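Local coordinates for DNA repair protein PprA (Deinococcus deserti, PDB 6MC8) that binds DNA and takes part in DNA damage repair, with probable links to genome segregation and filament formation, at residues 73-76 and 77-80; 124-127 and 128-131; 240-243 and 244-247; 292-295 and 296-299. The protein carries 2 engineered substitutions. All blocks are in the same frame, centred on the assembly; numbering follows the deposited sequence.

All four contacts are local and follow one another in series along the chain, so none nests in or crosses another and none closes a long loop. Contact 1 is the last two turns of helix 62-80, near the centre of the chain. Contact 2, where helix 119-127 runs out into a loop, touches it: the rings of His77 and Tyr126 meet edge-to-face, NE2 of His77 lying 3.3 Å from CZ of Tyr126. Contact 3 is the turn leading into helix 245-250, and contact 4 lies within helix 274-304. These two do not touch, but Arg241 of contact 3 bonds to Leu303 O, in the last turn of that long helix, and to Gly306 O just beyond it.

Contact 1. Residues 73-76 and 77-80; sequences LRLA and HDRW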
ATOM      1  N   LEU A  73      14.727 -17.345  14.096  1.00 23.30           N
ATOM      2  CA  LEU A  73      13.327 -17.588  14.426  1.00 21.52           C
ATOM      3  C   LEU A  73      12.409 -17.211  13.271  1.00 22.08           C
ATOM      4  O   LEU A  73      11.409 -17.890  13.020  1.00 26.30           O
ATOM      5  CB  LEU A  73      12.948 -16.811  15.683  1.00 21.94           C
ATOM      6  CG  LEU A  73      11.521 -16.918  16.219  1.00 19.90           C
ATOM      7  CD1 LEU A  73      11.216 -18.303  16.749  1.00 17.73           C
ATOM      8  CD2 LEU A  73      11.286 -15.870  17.274  1.00 24.83           C
ATOM      9  N   ARG A  74      12.733 -16.136  12.553  1.00 21.72           N
ATOM     10  CA  ARG A  74      11.911 -15.730  11.419  1.00 18.37           C
ATOM     11  C   ARG A  74      12.103 -16.665  10.234  1.00 23.56           C
ATOM     12  O   ARG A  74      11.166 -16.894   9.463  1.00 28.62           O
ATOM     13  CB  ARG A  74      12.229 -14.287  11.033  1.00 20.45           C
ATOM     14  CG  ARG A  74      11.735 -13.262  12.031  1.00 22.84           C
ATOM     15  CD  ARG A  74      12.217 -11.871  11.689  1.00 22.43           C
ATOM     16  NE  ARG A  74      11.774 -10.899  12.677  1.00 27.27           N
ATOM     17  CZ  ARG A  74      12.183  -9.637  12.725  1.00 30.94           C
ATOM     18  NH1 ARG A  74      13.071  -9.192  11.852  1.00 32.63           N
ATOM     19  NH2 ARG A  74      11.723  -8.830  13.667  1.00 29.08           N
ATOM     20  N   LEU A  75      13.304 -17.219  10.072  1.00 16.48           N
ATOM     21  CA  LEU A  75      13.523 -18.192   9.010  1.00 18.51           C
ATOM     22  C   LEU A  75      12.846 -19.516   9.340  1.00 21.35           C
ATOM     23  O   LEU A  75      12.370 -20.220   8.444  1.00 21.08           O
ATOM     24  CB  LEU A  75      15.020 -18.382   8.770  1.00 16.59           C
ATOM     25  CG  LEU A  75      15.415 -19.308   7.616  1.00 19.65           C
ATOM     26  CD1 LEU A  75      14.841 -18.798   6.308  1.00 20.63           C
ATOM     27  CD2 LEU A  75      16.914 -19.444   7.513  1.00 13.73           C
ATOM     28  N   ALA A  76      12.772 -19.858  10.626  1.00 19.77           N
ATOM     29  CA  ALA A  76      12.079 -21.075  11.026  1.00 17.46           C
ATOM     30  C   ALA A  76      10.572 -20.940  10.855  1.00 21.45           C
ATOM     31  O   ALA A  76       9.896 -21.911  10.506  1.00 21.70           O
ATOM     32  CB  ALA A  76      12.433 -21.430  12.467  1.00 18.00           C
ATOM     33  N   HIS A  77      10.027 -19.743  11.086  1.00 18.32           N
ATOM     34  CA  HIS A  77       8.592 -19.550  10.904  1.00 23.66           C
ATOM     35  C   HIS A  77       8.208 -19.471   9.434  1.00 21.90           C
ATOM     36  O   HIS A  77       7.051 -19.724   9.084  1.00 25.44           O
ATOM     37  CB  HIS A  77       8.106 -18.309  11.646  1.00 21.20           C
ATOM     38  CG  HIS A  77       7.838 -18.544  13.095  1.00 22.82           C
ATOM     39  ND1 HIS A  77       6.772 -19.297  13.529  1.00 21.51           N
ATOM     40  CD2 HIS A  77       8.470 -18.110  14.208  1.00 23.77           C
ATOM     41  CE1 HIS A  77       6.768 -19.332  14.846  1.00 20.21           C
ATOM     42  NE2 HIS A  77       7.786 -18.616  15.284  1.00 22.95           N
ATOM     43  N   ASP A  78       9.155 -19.124   8.561  1.00 19.94           N
ATOM     44  CA  ASP A  78       8.890 -19.181   7.128  1.00 21.65           C
ATOM     45  C   ASP A  78       8.734 -20.618   6.662  1.00 23.44           C
ATOM     46  O   ASP A  78       8.074 -20.887   5.655  1.00 30.38           O
ATOM     47  CB  ASP A  78      10.016 -18.503   6.349  1.00 19.06           C
ATOM     48  CG  ASP A  78      10.032 -17.011   6.522  1.00 24.01           C
ATOM     49  OD1 ASP A  78       8.958 -16.421   6.733  1.00 22.98           O
ATOM     50  OD2 ASP A  78      11.124 -16.424   6.447  1.00 30.17           O
ATOM     51  N   ARG A  79       9.325 -21.554   7.394  1.00 18.62           N
ATOM     52  CA  ARG A  79       9.363 -22.944   6.988  1.00 20.13           C
ATOM     53  C   ARG A  79       8.408 -23.817   7.785  1.00 21.48           C
ATOM     54  O   ARG A  79       7.894 -24.800   7.248  1.00 21.97           O
ATOM     55  CB  ARG A  79      10.798 -23.442   7.105  1.00 19.36           C
ATOM     56  CG  ARG A  79      11.687 -22.740   6.117  1.00 18.78           C
ATOM     57  CD  ARG A  79      13.121 -23.083   6.309  1.00 19.84           C
ATOM     58  NE  ARG A  79      13.951 -22.502   5.266  1.00 18.69           N
ATOM     59  CZ  ARG A  79      15.261 -22.674   5.178  1.00 18.52           C
ATOM     60  NH1 ARG A  79      15.891 -23.417   6.071  1.00 14.21           N
ATOM     61  NH2 ARG A  79      15.936 -22.110   4.193  1.00 20.60           N
ATOM     62  N   TRP A  80       8.146 -23.462   9.043  1.00 17.05           N
ATOM     63  CA  TRP A  80       7.117 -24.145   9.818  1.00 21.06           C
ATOM     64  C   TRP A  80       5.732 -23.936   9.220  1.00 19.84           C
ATOM     65  O   TRP A  80       4.892 -24.840   9.279  1.00 19.45           O
ATOM     66  CB  TRP A  80       7.167 -23.657  11.261  1.00 18.64           C
ATOM     67  CG  TRP A  80       8.320 -24.197  12.031  1.00 18.12           C
ATOM     68  CD1 TRP A  80       9.026 -25.324  11.760  1.00 17.86           C
ATOM     69  CD2 TRP A  80       8.958 -23.586  13.154  1.00 21.48           C
ATOM     70  NE1 TRP A  80      10.031 -25.485  12.673  1.00 20.24           N
ATOM     71  CE2 TRP A  80      10.016 -24.425  13.537  1.00 20.93           C
ATOM     72  CE3 TRP A  80       8.725 -22.419  13.883  1.00 18.76           C
ATOM     73  CZ2 TRP A  80      10.838 -24.137  14.619  1.00 18.46           C
ATOM     74  CZ3 TRP A  80       9.542 -22.135  14.953  1.00 19.37           C
ATOM     75  CH2 TRP A  80      10.586 -22.989  15.312  1.00 14.85           C
TER
HETATM   76  O   HOH W   1       8.631 -15.529   9.036  1.00 22.14           O
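Leu73 and His77, one helical turn apart, run side by side, and CD1 of Leu73 rests 3.7 Å from NE2 of His77. Leu73 reaches the ring because its CG is turned anti to the backbone N (chi1 -180°), which carries the branch along the helix. In the backbone, His77 N donates to Leu73 O in a regular helical bond.

Arg74 NE bonds to His89 O; toward the next turn it is the backbone oxygen of Arg74 that makes the contacts. Arg74 O accepts from Asp78 N and from a water, and the same water donates to Asp78 OD1. Asp78 OD2 stands only 3.1 Å from Arg74 O, two acceptors facing each other; the salt bridge of OD2 to Arg265 of strand 261-267 probably eases the approach of these electron-rich oxygens.

The i to i+4 bonds are those of an alpha-helix, here the closing turns of helix 62-80. At Leu75 the pattern weakens, for Arg79 N is 3.5 Å from Leu75 O and turns chiefly to Ala76 O. The side chains also meet: Leu75 CD1 sits over one face of the Arg79 guanidinium, toward its rim, 3.9 Å from NE, while NH1 of Arg79 bonds to Ala46 O.

Ala76 meets Trp80 through both its methyl and its carbonyl. The CB lies over the six-membered ring in a CH-pi contact, 3.7 Å from the centroid and 9° off the normal, and Ala76 O stands 3.0 Å above the Trp80 ring plane, toward the rim. That oxygen takes two donors at this last turn: Trp80 N at 2.8 Å, almost straight out from the carbonyl, and Arg79 N, only three residues on, at 3.2 Å and above the carbonyl plane.

Contact 2. Residues 124-127 and 128-131; sequences GTYA and SMQA
Met129 and Tyr126 form a Met-aromatic contact at the point where helix 119-127 gives way to a type I beta turn from Ala127 to Gln130. The sulfur approaches the ring at its edge, near the ring plane: SD of Met129 is 5.3 Å from the centroid and 4.0 Å from CD1 of Tyr126. The methionine chain is extended beyond CG, lying alongside the phenol and carrying CE on to the methyl CG2 of Thr125, 3.9 Å away. Replacing Met129 by an alanine would probably open a gap beside the Tyr126 ring edge and take from the Thr125 methyl one of its apolar neighbours, CE.

The carbonyl of Thr125 finds a partner in a side chain: Ser128 OG, placed between its own backbone N and carbonyl carbon (chi1 68°), donates to Thr125 O at 2.9 Å. In the backbone, Ser128 N still makes a helical bond to Gly124 O, whereas Met129 N reaches only weakly to Tyr126 O, and Gln130 N closes the turn on Ala127 O at 3.2 Å, standing above the carbonyl plane.

Further out, the side chains of Tyr126 and Met129 pack against Leu105 and Val107 of strand 100-107, and Met129 O accepts from Trp140 NE1. One turn earlier in the helix, Ala121 O is hydrogen-bonded to Thr125 OG1.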
ATOM      1  N   GLY A 124       2.024 -25.037  21.148  1.00 26.29           N
ATOM      2  CA  GLY A 124       0.654 -24.734  21.518  1.00 24.04           C
ATOM      3  C   GLY A 124       0.401 -23.245  21.647  1.00 27.02           C
ATOM      4  O   GLY A 124      -0.722 -22.779  21.446  1.00 26.48           O
ATOM      5  N   THR A 125       1.437 -22.484  22.003  1.00 22.27           N
ATOM      6  CA  THR A 125       1.335 -21.029  22.037  1.00 25.50           C
ATOM      7  C   THR A 125       1.175 -20.467  20.629  1.00 23.39           C
ATOM      8  O   THR A 125       0.375 -19.558  20.391  1.00 26.11           O
ATOM      9  CB  THR A 125       2.572 -20.447  22.733  1.00 26.38           C
ATOM     10  OG1 THR A 125       2.646 -20.944  24.072  1.00 17.37           O
ATOM     11  CG2 THR A 125       2.538 -18.934  22.767  1.00 19.85           C
ATOM     12  N   TYR A 126       1.917 -21.028  19.675  1.00 23.06           N
ATOM     13  CA  TYR A 126       1.806 -20.616  18.281  1.00 22.90           C
ATOM     14  C   TYR A 126       0.513 -21.116  17.647  1.00 28.41           C
ATOM     15  O   TYR A 126       0.005 -20.501  16.704  1.00 32.32           O
ATOM     16  CB  TYR A 126       3.021 -21.126  17.510  1.00 26.92           C
ATOM     17  CG  TYR A 126       4.289 -20.354  17.776  1.00 23.60           C
ATOM     18  CD1 TYR A 126       4.250 -19.000  18.070  1.00 20.26           C
ATOM     19  CD2 TYR A 126       5.517 -20.999  17.815  1.00 24.65           C
ATOM     20  CE1 TYR A 126       5.400 -18.297  18.326  1.00 22.57           C
ATOM     21  CE2 TYR A 126       6.675 -20.304  18.087  1.00 25.86           C
ATOM     22  CZ  TYR A 126       6.611 -18.954  18.337  1.00 25.38           C
ATOM     23  OH  TYR A 126       7.758 -18.255  18.604  1.00 22.38           O
ATOM     24  N   ALA A 127      -0.033 -22.227  18.147  1.00 24.57           N
ATOM     25  CA  ALA A 127      -1.245 -22.784  17.555  1.00 31.30           C
ATOM     26  C   ALA A 127      -2.473 -21.969  17.933  1.00 34.97           C
ATOM     27  O   ALA A 127      -3.439 -21.897  17.167  1.00 31.15           O
ATOM     28  CB  ALA A 127      -1.424 -24.242  17.976  1.00 26.03           C
ATOM     29  N   SER A 128      -2.448 -21.326  19.104  1.00 29.99           N
ATOM     30  CA  SER A 128      -3.555 -20.475  19.522  1.00 30.12           C
ATOM     31  C   SER A 128      -3.610 -19.161  18.752  1.00 31.14           C
ATOM     32  O   SER A 128      -4.599 -18.433  18.872  1.00 36.95           O
ATOM     33  CB  SER A 128      -3.470 -20.200  21.022  1.00 21.47           C
ATOM     34  OG  SER A 128      -2.351 -19.400  21.338  1.00 30.83           O
ATOM     35  N   MET A 129      -2.581 -18.846  17.972  1.00 25.40           N
ATOM     36  CA  MET A 129      -2.545 -17.674  17.119  1.00 26.81           C
ATOM     37  C   MET A 129      -3.038 -17.962  15.709  1.00 30.13           C
ATOM     38  O   MET A 129      -3.192 -17.028  14.918  1.00 35.08           O
ATOM     39  CB  MET A 129      -1.113 -17.140  17.047  1.00 26.69           C
ATOM     40  CG  MET A 129      -0.488 -16.830  18.387  1.00 23.66           C
ATOM     41  SD  MET A 129       1.238 -16.372  18.222  1.00 26.31           S
ATOM     42  CE  MET A 129       1.720 -16.331  19.933  1.00 24.48           C
ATOM     43  N   GLN A 130      -3.194 -19.227  15.360  1.00 32.34           N
ATOM     44  CA  GLN A 130      -3.533 -19.610  13.972  1.00 32.31           C
ATOM     45  C   GLN A 130      -5.027 -19.553  13.670  1.00 36.75           C
ATOM     46  O   GLN A 130      -5.810 -19.598  14.567  1.00 38.76           O
ATOM     47  CB  GLN A 130      -3.128 -21.047  13.686  1.00 33.64           C
ATOM     48  CG  GLN A 130      -1.695 -21.416  13.979  1.00 32.15           C
ATOM     49  CD  GLN A 130      -1.432 -22.858  13.628  1.00 37.89           C
ATOM     50  OE1 GLN A 130      -0.657 -23.171  12.758  1.00 33.43           O
ATOM     51  NE2 GLN A 130      -2.100 -23.767  14.293  1.00 34.62           N
ATOM     52  N   ALA A 131      -5.355 -19.481  12.392  1.00 35.31           N
ATOM     53  CA  ALA A 131      -6.721 -19.556  11.874  1.00 38.50           C
ATOM     54  C   ALA A 131      -6.733 -20.437  10.633  1.00 42.10           C
ATOM     55  O   ALA A 131      -6.573 -19.946   9.507  1.00 40.35           O
ATOM     56  CB  ALA A 131      -7.278 -18.170  11.560  1.00 39.53           C
TER

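Contact 3. Residues 240-243 and 244-247; sequences ARHS and GAGD
The amide N of Ala245 donates to His242 O across 3.2 Å, with an N-H...O angle of 151°. The donor stands above the carbonyl plane, so the bond does not follow a lone pair.

The same two residues meet again through their side chains. The CB of Ala245 comes over one face of the His242 imidazole, offset toward its rim, in a CH-pi contact 4.0 Å from the ring centroid; the nearest ring atom is NE2, at 3.8 Å. His242 brings its ring over the methyl by placing CG between its backbone N and carbonyl carbon (chi1 65°), which folds the side chain back over the turn instead of out from it.

Two bonds then fix the rotation of the ring. His242 ND1 donates to Ser243 O at 3.2 Å, with the oxygen tilted somewhat from the ring plane, and NE2 is bonded to the carbonyl of Leu307 near the C terminus. With both nitrogens facing carbonyl oxygens, the imidazole may well be protonated, though this remains an inference from geometry.

Arg241 CB packs against the same methyl, 3.9 Å from Ala245 CB. The Arg241 guanidinium binds Leu303 O through NH1 and Gly306 O through NH2, and so ties the loop to the last turn of helix 274-304 and the residues just after it.

Gly244 has a positive phi of 97°, where a CB would strike Ser243 O. Glycine at the third place of a type II beta turn, here running from His242 to Ala245, meets exactly this demand, and the same Gly244 takes the N-cap position of helix 245-250.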
ATOM      1  N   ALA A 240       8.961 -51.544  18.384  1.00 29.48           N
ATOM      2  CA  ALA A 240      10.210 -52.263  18.196  1.00 29.52           C
ATOM      3  C   ALA A 240      11.387 -51.587  18.881  1.00 30.43           C
ATOM      4  O   ALA A 240      12.515 -52.072  18.764  1.00 33.68           O
ATOM      5  CB  ALA A 240      10.507 -52.427  16.705  1.00 30.91           C
ATOM      6  N   ARG A 241      11.159 -50.487  19.585  1.00 30.80           N
ATOM      7  CA  ARG A 241      12.191 -49.828  20.365  1.00 33.57           C
ATOM      8  C   ARG A 241      11.949 -50.069  21.847  1.00 28.82           C
ATOM      9  O   ARG A 241      10.953 -50.673  22.250  1.00 33.44           O
ATOM     10  CB  ARG A 241      12.230 -48.324  20.077  1.00 30.37           C
ATOM     11  CG  ARG A 241      12.533 -47.950  18.645  1.00 25.99           C
ATOM     12  CD  ARG A 241      13.903 -48.427  18.230  1.00 29.82           C
ATOM     13  NE  ARG A 241      14.936 -48.031  19.176  1.00 29.58           N
ATOM     14  CZ  ARG A 241      15.543 -46.852  19.190  1.00 28.53           C
ATOM     15  NH1 ARG A 241      15.222 -45.920  18.309  1.00 28.76           N
ATOM     16  NH2 ARG A 241      16.470 -46.608  20.101  1.00 30.69           N
ATOM     17  N   HIS A 242      12.884 -49.579  22.657  1.00 30.04           N
ATOM     18  CA  HIS A 242      12.795 -49.740  24.101  1.00 29.44           C
ATOM     19  C   HIS A 242      11.651 -48.908  24.662  1.00 30.53           C
ATOM     20  O   HIS A 242      11.173 -47.962  24.034  1.00 31.47           O
ATOM     21  CB  HIS A 242      14.114 -49.335  24.760  1.00 29.66           C
ATOM     22  CG  HIS A 242      14.452 -47.886  24.603  1.00 30.56           C
ATOM     23  ND1 HIS A 242      14.056 -46.927  25.508  1.00 38.52           N
ATOM     24  CD2 HIS A 242      15.139 -47.231  23.638  1.00 29.21           C
ATOM     25  CE1 HIS A 242      14.490 -45.745  25.113  1.00 33.36           C
ATOM     26  NE2 HIS A 242      15.149 -45.902  23.981  1.00 33.21           N
ATOM     27  N   SER A 243      11.195 -49.288  25.852  1.00 30.22           N
ATOM     28  CA  SER A 243      10.079 -48.591  26.472  1.00 32.38           C
ATOM     29  C   SER A 243      10.514 -47.210  26.939  1.00 35.11           C
ATOM     30  O   SER A 243      11.559 -47.048  27.571  1.00 39.96           O
ATOM     31  CB  SER A 243       9.525 -49.403  27.641  1.00 24.75           C
ATOM     32  OG  SER A 243      10.452 -49.478  28.702  1.00 32.05           O
ATOM     33  N   GLY A 244       9.712 -46.210  26.609  1.00 35.91           N
ATOM     34  CA  GLY A 244      10.053 -44.834  26.877  1.00 37.75           C
ATOM     35  C   GLY A 244      10.671 -44.101  25.709  1.00 37.04           C
ATOM     36  O   GLY A 244      10.996 -42.917  25.848  1.00 37.64           O
ATOM     37  N   ALA A 245      10.851 -44.773  24.569  1.00 34.60           N
ATOM     38  CA  ALA A 245      11.375 -44.100  23.385  1.00 30.56           C
ATOM     39  C   ALA A 245      10.363 -43.114  22.824  1.00 34.79           C
ATOM     40  O   ALA A 245      10.740 -42.063  22.295  1.00 38.47           O
ATOM     41  CB  ALA A 245      11.766 -45.126  22.328  1.00 32.86           C
ATOM     42  N   GLY A 246       9.073 -43.435  22.932  1.00 33.81           N
ATOM     43  CA  GLY A 246       8.049 -42.497  22.512  1.00 29.19           C
ATOM     44  C   GLY A 246       7.905 -41.330  23.468  1.00 30.61           C
ATOM     45  O   GLY A 246       7.503 -40.237  23.070  1.00 35.23           O
ATOM     46  N   ASP A 247       8.216 -41.555  24.745  1.00 34.00           N
ATOM     47  CA  ASP A 247       8.299 -40.453  25.698  1.00 28.62           C
ATOM     48  C   ASP A 247       9.502 -39.568  25.411  1.00 35.08           C
ATOM     49  O   ASP A 247       9.429 -38.345  25.563  1.00 32.66           O
ATOM     50  CB  ASP A 247       8.365 -40.997  27.122  1.00 28.95           C
ATOM     51  CG  ASP A 247       8.510 -39.905  28.158  1.00 34.10           C
ATOM     52  OD1 ASP A 247       7.534 -39.171  28.399  1.00 39.14           O
ATOM     53  OD2 ASP A 247       9.605 -39.789  28.738  1.00 29.63           O
TER

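Contact 4. Residues 292-295 and 296-299; sequences QKAA and TRRL
Thr296 grips the carbonyl of Gln292 twice: OG1 donates to Gln292 O at 2.9 Å, and the backbone N of Thr296 reaches the same oxygen at 3.1 Å. With OG1 beside its own backbone N (chi1 -58°), the hydroxyl points back along the helix and lies only 20° from the carbonyl plane, while the amide comes from above it. A valine in place of Thr296 would remove the hydroxyl and would probably leave Gln292 O to the amide alone.

The Gln292 amide is satisfied outside, OE1 by Arg196 NH1 and NE2 by Val259 O. Lys293 O accepts weakly from Arg297 N. The Arg297 side chain folds back so that Lys293 O lies 3.8 Å above its guanidinium plane, over the centre, in packing and not in a hydrogen bond. Ala294 O takes Arg298 N at 3.2 Å, and Ala295 O takes Leu299 N at 3.0 Å. CG of Arg298 also packs 3.4 Å from each of these two alanine oxygens.

Leu299 and Thr296 touch helix 200-213. The carbonyls of helix 274-304 are thus served here mainly by its own amides, and the threonine hydroxyl gives its proton to the backbone of its own helix, so Gln292 O has two donors.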
ATOM      1  N   GLN A 292      11.625 -31.026   3.123  1.00 28.37           N
ATOM      2  CA  GLN A 292      10.744 -32.101   3.560  1.00 25.57           C
ATOM      3  C   GLN A 292      11.385 -33.467   3.349  1.00 25.16           C
ATOM      4  O   GLN A 292      11.142 -34.393   4.128  1.00 25.07           O
ATOM      5  CB  GLN A 292       9.401 -32.000   2.842  1.00 18.24           C
ATOM      6  CG  GLN A 292       8.535 -30.875   3.365  1.00 21.46           C
ATOM      7  CD  GLN A 292       7.226 -30.733   2.620  1.00 20.03           C
ATOM      8  OE1 GLN A 292       7.031 -31.315   1.558  1.00 24.63           O
ATOM      9  NE2 GLN A 292       6.305 -29.992   3.202  1.00 17.85           N
ATOM     10  N   LYS A 293      12.206 -33.618   2.308  1.00 26.28           N
ATOM     11  CA  LYS A 293      12.901 -34.885   2.119  1.00 28.34           C
ATOM     12  C   LYS A 293      14.058 -35.033   3.096  1.00 31.73           C
ATOM     13  O   LYS A 293      14.362 -36.145   3.536  1.00 36.95           O
ATOM     14  CB  LYS A 293      13.383 -35.032   0.676  1.00 25.52           C
ATOM     15  CG  LYS A 293      12.269 -35.339  -0.304  1.00 32.41           C
ATOM     16  CD  LYS A 293      12.789 -35.736  -1.673  1.00 36.47           C
ATOM     17  CE  LYS A 293      13.284 -34.545  -2.461  1.00 40.55           C
ATOM     18  NZ  LYS A 293      13.681 -34.932  -3.840  1.00 49.98           N
ATOM     19  N   ALA A 294      14.709 -33.923   3.456  1.00 31.62           N
ATOM     20  CA  ALA A 294      15.739 -33.984   4.487  1.00 28.56           C
ATOM     21  C   ALA A 294      15.121 -34.199   5.860  1.00 28.18           C
ATOM     22  O   ALA A 294      15.766 -34.744   6.761  1.00 33.44           O
ATOM     23  CB  ALA A 294      16.584 -32.714   4.476  1.00 20.14           C
ATOM     24  N   ALA A 295      13.872 -33.764   6.036  1.00 27.72           N
ATOM     25  CA  ALA A 295      13.146 -34.050   7.265  1.00 23.50           C
ATOM     26  C   ALA A 295      12.860 -35.534   7.397  1.00 24.54           C
ATOM     27  O   ALA A 295      12.964 -36.091   8.490  1.00 28.13           O
ATOM     28  CB  ALA A 295      11.840 -33.265   7.301  1.00 26.68           C
ATOM     29  N   THR A 296      12.513 -36.184   6.285  1.00 25.28           N
ATOM     30  CA  THR A 296      12.180 -37.603   6.303  1.00 27.20           C
ATOM     31  C   THR A 296      13.387 -38.453   6.687  1.00 27.03           C
ATOM     32  O   THR A 296      13.248 -39.445   7.408  1.00 24.49           O
ATOM     33  CB  THR A 296      11.616 -38.006   4.938  1.00 31.86           C
ATOM     34  OG1 THR A 296      10.470 -37.199   4.651  1.00 33.17           O
ATOM     35  CG2 THR A 296      11.189 -39.454   4.912  1.00 26.98           C
ATOM     36  N   ARG A 297      14.589 -38.039   6.283  1.00 27.64           N
ATOM     37  CA  ARG A 297      15.779 -38.802   6.644  1.00 26.87           C
ATOM     38  C   ARG A 297      16.190 -38.560   8.089  1.00 27.03           C
ATOM     39  O   ARG A 297      16.613 -39.490   8.781  1.00 31.84           O
ATOM     40  CB  ARG A 297      16.937 -38.461   5.711  1.00 37.07           C
ATOM     41  CG  ARG A 297      16.860 -39.108   4.360  1.00 47.98           C
ATOM     42  CD  ARG A 297      18.145 -38.877   3.600  1.00 46.72           C
ATOM     43  NE  ARG A 297      18.316 -37.469   3.278  1.00 53.40           N
ATOM     44  CZ  ARG A 297      17.841 -36.901   2.176  1.00 54.72           C
ATOM     45  NH1 ARG A 297      17.173 -37.628   1.294  1.00 50.90           N
ATOM     46  NH2 ARG A 297      18.038 -35.609   1.957  1.00 48.97           N
ATOM     47  N   ARG A 298      16.069 -37.321   8.568  1.00 25.76           N
ATOM     48  CA  ARG A 298      16.557 -37.023   9.910  1.00 21.91           C
ATOM     49  C   ARG A 298      15.602 -37.556  10.965  1.00 27.71           C
ATOM     50  O   ARG A 298      16.022 -37.887  12.077  1.00 30.20           O
ATOM     51  CB  ARG A 298      16.796 -35.517  10.076  1.00 19.41           C
ATOM     52  CG  ARG A 298      15.560 -34.636  10.128  1.00 31.89           C
ATOM     53  CD  ARG A 298      15.935 -33.168  10.060  1.00 31.87           C
ATOM     54  NE  ARG A 298      16.723 -32.731  11.204  1.00 33.80           N
ATOM     55  CZ  ARG A 298      16.205 -32.278  12.338  1.00 36.78           C
ATOM     56  NH1 ARG A 298      14.893 -32.189  12.481  1.00 35.35           N
ATOM     57  NH2 ARG A 298      17.003 -31.903  13.323  1.00 31.91           N
ATOM     58  N   LEU A 299      14.321 -37.685  10.623  1.00 27.32           N
ATOM     59  CA  LEU A 299      13.371 -38.282  11.549  1.00 26.80           C
ATOM     60  C   LEU A 299      13.487 -39.799  11.551  1.00 25.06           C
ATOM     61  O   LEU A 299      13.299 -40.437  12.588  1.00 21.58           O
ATOM     62  CB  LEU A 299      11.956 -37.851  11.188  1.00 29.34           C
ATOM     63  CG  LEU A 299      11.592 -36.389  11.392  1.00 25.05           C
ATOM     64  CD1 LEU A 299      10.251 -36.097  10.765  1.00 29.61           C
ATOM     65  CD2 LEU A 299      11.558 -36.113  12.835  1.00 19.49           C
TER